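Local atomic coordinates of putative lipoprotein (Campylobacter jejuni subsp. jejuni, PDB entry 2G5G), a protein that binds a cofacial pair of hemes in a dimer linked to that binding, and probably takes part in bacterial heme transport. Residues M62-L67 with F131-K136. Numbering follows the deposited sequence.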
HETATM    1  N   MSE A  62      -0.787 -12.410  31.964  1.00 27.26           N
HETATM    2  CA  MSE A  62      -1.164 -13.467  32.888  1.00 29.83           C
HETATM    3  C   MSE A  62      -0.683 -14.827  32.416  1.00 27.15           C
HETATM    4  O   MSE A  62      -0.133 -15.617  33.201  1.00 26.11           O
HETATM    5  CB  MSE A  62      -2.686 -13.500  33.065  1.00 28.90           C
HETATM    6  CG  MSE A  62      -3.233 -12.262  33.780  1.00 32.80           C
HETATM    7 SE   MSE A  62      -5.210 -12.305  33.796  0.70 41.20          SE
HETATM    8  CE  MSE A  62      -5.462 -14.118  34.441  0.80 31.33           C
ATOM      9  N   ILE A  63      -0.915 -15.113  31.137  1.00 25.92           N
ATOM     10  CA  ILE A  63      -0.525 -16.418  30.575  1.00 23.25           C
ATOM     11  C   ILE A  63       1.021 -16.484  30.554  1.00 23.26           C
ATOM     12  O   ILE A  63       1.602 -17.451  31.026  1.00 22.18           O
ATOM     13  CB  ILE A  63      -1.067 -16.596  29.145  1.00 23.87           C
ATOM     14  CG1 ILE A  63      -2.599 -16.599  29.144  1.00 21.20           C
ATOM     15  CG2 ILE A  63      -0.483 -17.914  28.506  1.00 21.64           C
ATOM     16  CD1 ILE A  63      -3.210 -16.377  27.727  1.00 22.37           C
ATOM     17  N   PHE A  64       1.669 -15.469  29.992  1.00 23.02           N
ATOM     18  CA  PHE A  64       3.147 -15.487  29.985  1.00 25.37           C
ATOM     19  C   PHE A  64       3.712 -15.721  31.394  1.00 25.11           C
ATOM     20  O   PHE A  64       4.522 -16.620  31.594  1.00 24.74           O
ATOM     21  CB  PHE A  64       3.762 -14.251  29.317  1.00 24.94           C
ATOM     22  CG  PHE A  64       5.283 -14.209  29.375  1.00 26.63           C
ATOM     23  CD1 PHE A  64       5.920 -13.373  30.286  1.00 27.50           C
ATOM     24  CD2 PHE A  64       6.069 -15.038  28.566  1.00 24.38           C
ATOM     25  CE1 PHE A  64       7.309 -13.332  30.377  1.00 28.47           C
ATOM     26  CE2 PHE A  64       7.470 -15.010  28.659  1.00 24.93           C
ATOM     27  CZ  PHE A  64       8.092 -14.144  29.558  1.00 24.00           C
ATOM     28  N   ASN A  65       3.270 -14.923  32.361  1.00 26.02           N
ATOM     29  CA  ASN A  65       3.780 -15.035  33.724  1.00 26.78           C
ATOM     30  C   ASN A  65       3.643 -16.441  34.268  1.00 26.20           C
ATOM     31  O   ASN A  65       4.558 -16.922  34.941  1.00 26.64           O
ATOM     32  CB  ASN A  65       3.062 -14.071  34.682  1.00 26.85           C
ATOM     33  CG  ASN A  65       3.602 -12.635  34.635  1.00 28.80           C
ATOM     34  OD1 ASN A  65       4.567 -12.299  33.946  1.00 31.14           O
ATOM     35  ND2 ASN A  65       2.951 -11.780  35.387  1.00 31.93           N
ATOM     36  N   ALA A  66       2.503 -17.107  34.037  1.00 25.24           N
ATOM     37  CA  ALA A  66       2.325 -18.434  34.649  1.00 24.89           C
ATOM     38  C   ALA A  66       3.249 -19.462  33.984  1.00 24.74           C
ATOM     39  O   ALA A  66       3.785 -20.383  34.640  1.00 24.32           O
ATOM     40  CB  ALA A  66       0.861 -18.890  34.587  1.00 25.81           C
ATOM     41  N   LEU A  67       3.432 -19.316  32.677  1.00 23.49           N
ATOM     42  CA  LEU A  67       4.241 -20.293  31.952  1.00 22.91           C
ATOM     43  C   LEU A  67       5.721 -20.081  32.295  1.00 22.42           C
ATOM     44  O   LEU A  67       6.434 -21.045  32.503  1.00 23.10           O
ATOM     45  CB  LEU A  67       4.040 -20.138  30.448  1.00 22.73           C
ATOM     46  CG  LEU A  67       2.669 -20.430  29.818  1.00 22.90           C
ATOM     47  CD1 LEU A  67       2.681 -19.868  28.395  1.00 20.33           C
ATOM     48  CD2 LEU A  67       2.410 -21.892  29.758  1.00 22.59           C
ATOM     49  N   PHE A 131      10.720  -9.152  27.985  1.00 33.18           N
ATOM     50  CA  PHE A 131      12.096  -8.749  27.804  1.00 34.12           C
ATOM     51  C   PHE A 131      12.971  -8.964  29.033  1.00 34.14           C
ATOM     52  O   PHE A 131      14.087  -9.454  28.872  1.00 33.79           O
ATOM     53  CB  PHE A 131      12.221  -7.319  27.288  1.00 34.53           C
ATOM     54  CG  PHE A 131      13.626  -6.951  26.928  1.00 36.61           C
ATOM     55  CD1 PHE A 131      14.180  -7.375  25.713  1.00 37.11           C
ATOM     56  CD2 PHE A 131      14.426  -6.232  27.825  1.00 37.40           C
ATOM     57  CE1 PHE A 131      15.490  -7.059  25.373  1.00 38.95           C
ATOM     58  CE2 PHE A 131      15.738  -5.919  27.501  1.00 36.67           C
ATOM     59  CZ  PHE A 131      16.274  -6.321  26.268  1.00 37.39           C
ATOM     60  N   TYR A 132      12.446  -8.664  30.234  1.00 33.83           N
ATOM     61  CA  TYR A 132      13.217  -8.746  31.498  1.00 33.56           C
ATOM     62  C   TYR A 132      13.179 -10.069  32.237  1.00 32.91           C
ATOM     63  O   TYR A 132      13.802 -10.207  33.309  1.00 32.82           O
ATOM     64  CB  TYR A 132      12.856  -7.584  32.443  1.00 33.94           C
ATOM     65  CG  TYR A 132      13.236  -6.258  31.829  1.00 35.14           C
ATOM     66  CD1 TYR A 132      12.255  -5.394  31.328  1.00 35.72           C
ATOM     67  CD2 TYR A 132      14.581  -5.896  31.674  1.00 35.26           C
ATOM     68  CE1 TYR A 132      12.598  -4.182  30.722  1.00 37.11           C
ATOM     69  CE2 TYR A 132      14.937  -4.678  31.067  1.00 36.04           C
ATOM     70  CZ  TYR A 132      13.939  -3.820  30.608  1.00 36.35           C
ATOM     71  OH  TYR A 132      14.266  -2.620  30.010  1.00 36.24           O
ATOM     72  N   SER A 133      12.448 -11.044  31.692  1.00 30.78           N
ATOM     73  CA  SER A 133      12.444 -12.379  32.266  1.00 29.75           C
ATOM     74  C   SER A 133      13.643 -13.103  31.666  1.00 28.86           C
ATOM     75  O   SER A 133      14.503 -12.492  31.064  1.00 29.16           O
ATOM     76  CB  SER A 133      11.143 -13.127  31.900  1.00 29.78           C
ATOM     77  OG  SER A 133      11.010 -13.208  30.477  1.00 28.27           O
ATOM     78  N   LYS A 134      13.664 -14.418  31.789  1.00 29.60           N
ATOM     79  CA  LYS A 134      14.691 -15.238  31.165  1.00 29.13           C
ATOM     80  C   LYS A 134      14.430 -15.549  29.685  1.00 29.38           C
ATOM     81  O   LYS A 134      15.240 -16.231  29.035  1.00 29.23           O
ATOM     82  CB  LYS A 134      14.827 -16.516  31.977  1.00 30.11           C
ATOM     83  CG  LYS A 134      15.449 -16.260  33.352  1.00 32.21           C
ATOM     84  CD  LYS A 134      15.471 -17.515  34.158  1.00 37.50           C
ATOM     85  CE  LYS A 134      16.508 -17.375  35.244  1.00 40.50           C
ATOM     86  NZ  LYS A 134      17.002 -18.688  35.729  1.00 43.09           N
ATOM     87  N   SER A 135      13.309 -15.062  29.147  1.00 27.73           N
ATOM     88  CA  SER A 135      12.970 -15.307  27.746  1.00 26.91           C
ATOM     89  C   SER A 135      13.801 -14.489  26.787  1.00 26.44           C
ATOM     90  O   SER A 135      14.145 -13.347  27.075  1.00 26.48           O
ATOM     91  CB  SER A 135      11.494 -14.971  27.479  1.00 26.32           C
ATOM     92  OG  SER A 135      10.668 -15.863  28.177  1.00 26.17           O
ATOM     93  N   LYS A 136      14.097 -15.060  25.628  1.00 24.99           N
ATOM     94  CA  LYS A 136      14.586 -14.260  24.523  1.00 24.62           C
ATOM     95  C   LYS A 136      13.435 -13.868  23.582  1.00 25.06           C
ATOM     96  O   LYS A 136      12.538 -14.681  23.277  1.00 24.16           O
ATOM     97  CB  LYS A 136      15.691 -14.979  23.737  1.00 24.56           C
ATOM     98  CG  LYS A 136      16.338 -14.099  22.672  1.00 27.61           C
ATOM     99  CD  LYS A 136      17.706 -14.584  22.266  1.00 32.42           C
ATOM    100  CE  LYS A 136      17.581 -15.587  21.159  1.00 34.07           C
ATOM    101  NZ  LYS A 136      18.929 -15.917  20.598  1.00 34.82           N
TER
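Ser-133 OG is held by two backbone groups, one in its own loop and one in the helix before it, and also meets the ring of Phe-64: it accepts a hydrogen bond from the backbone N of Ser-135 at 3.2 Å, nearly straight at 165°, which makes an ST turn, and it is hydrogen-bonded to the carbonyl oxygen of Val-130 of helix 124-131. With chi1 at 58°, OG lies between the backbone N and the carbonyl carbon of Ser-133, where it meets both the N-H of Ser-135 and the ring. From helix 54-73, Phe-64 reaches across with CG trans to its backbone N (chi1 176°), and its far edge arrives between two serine hydroxyls. CZ lies 3.2 Å from Ser-133 OG, while CE2 lies 3.3 Å from Ser-135 OG. Both oxygens sit near the plane of the ring, at its rim and not over a face. Ser-135 OG in turn is hydrogen-bonded to Phe-78 O, tying the loop to strand 78-82, the neighbour of strand 137-141 into which the loop leads. Elsewhere Phe-64 packs on Phe-126, Val-129 and Val-130. No hydrogen bond joins the two segments; the slightly positive C-H rim of the phenyl ring probably complements two serine oxygens whose stronger polar needs are met by backbone groups.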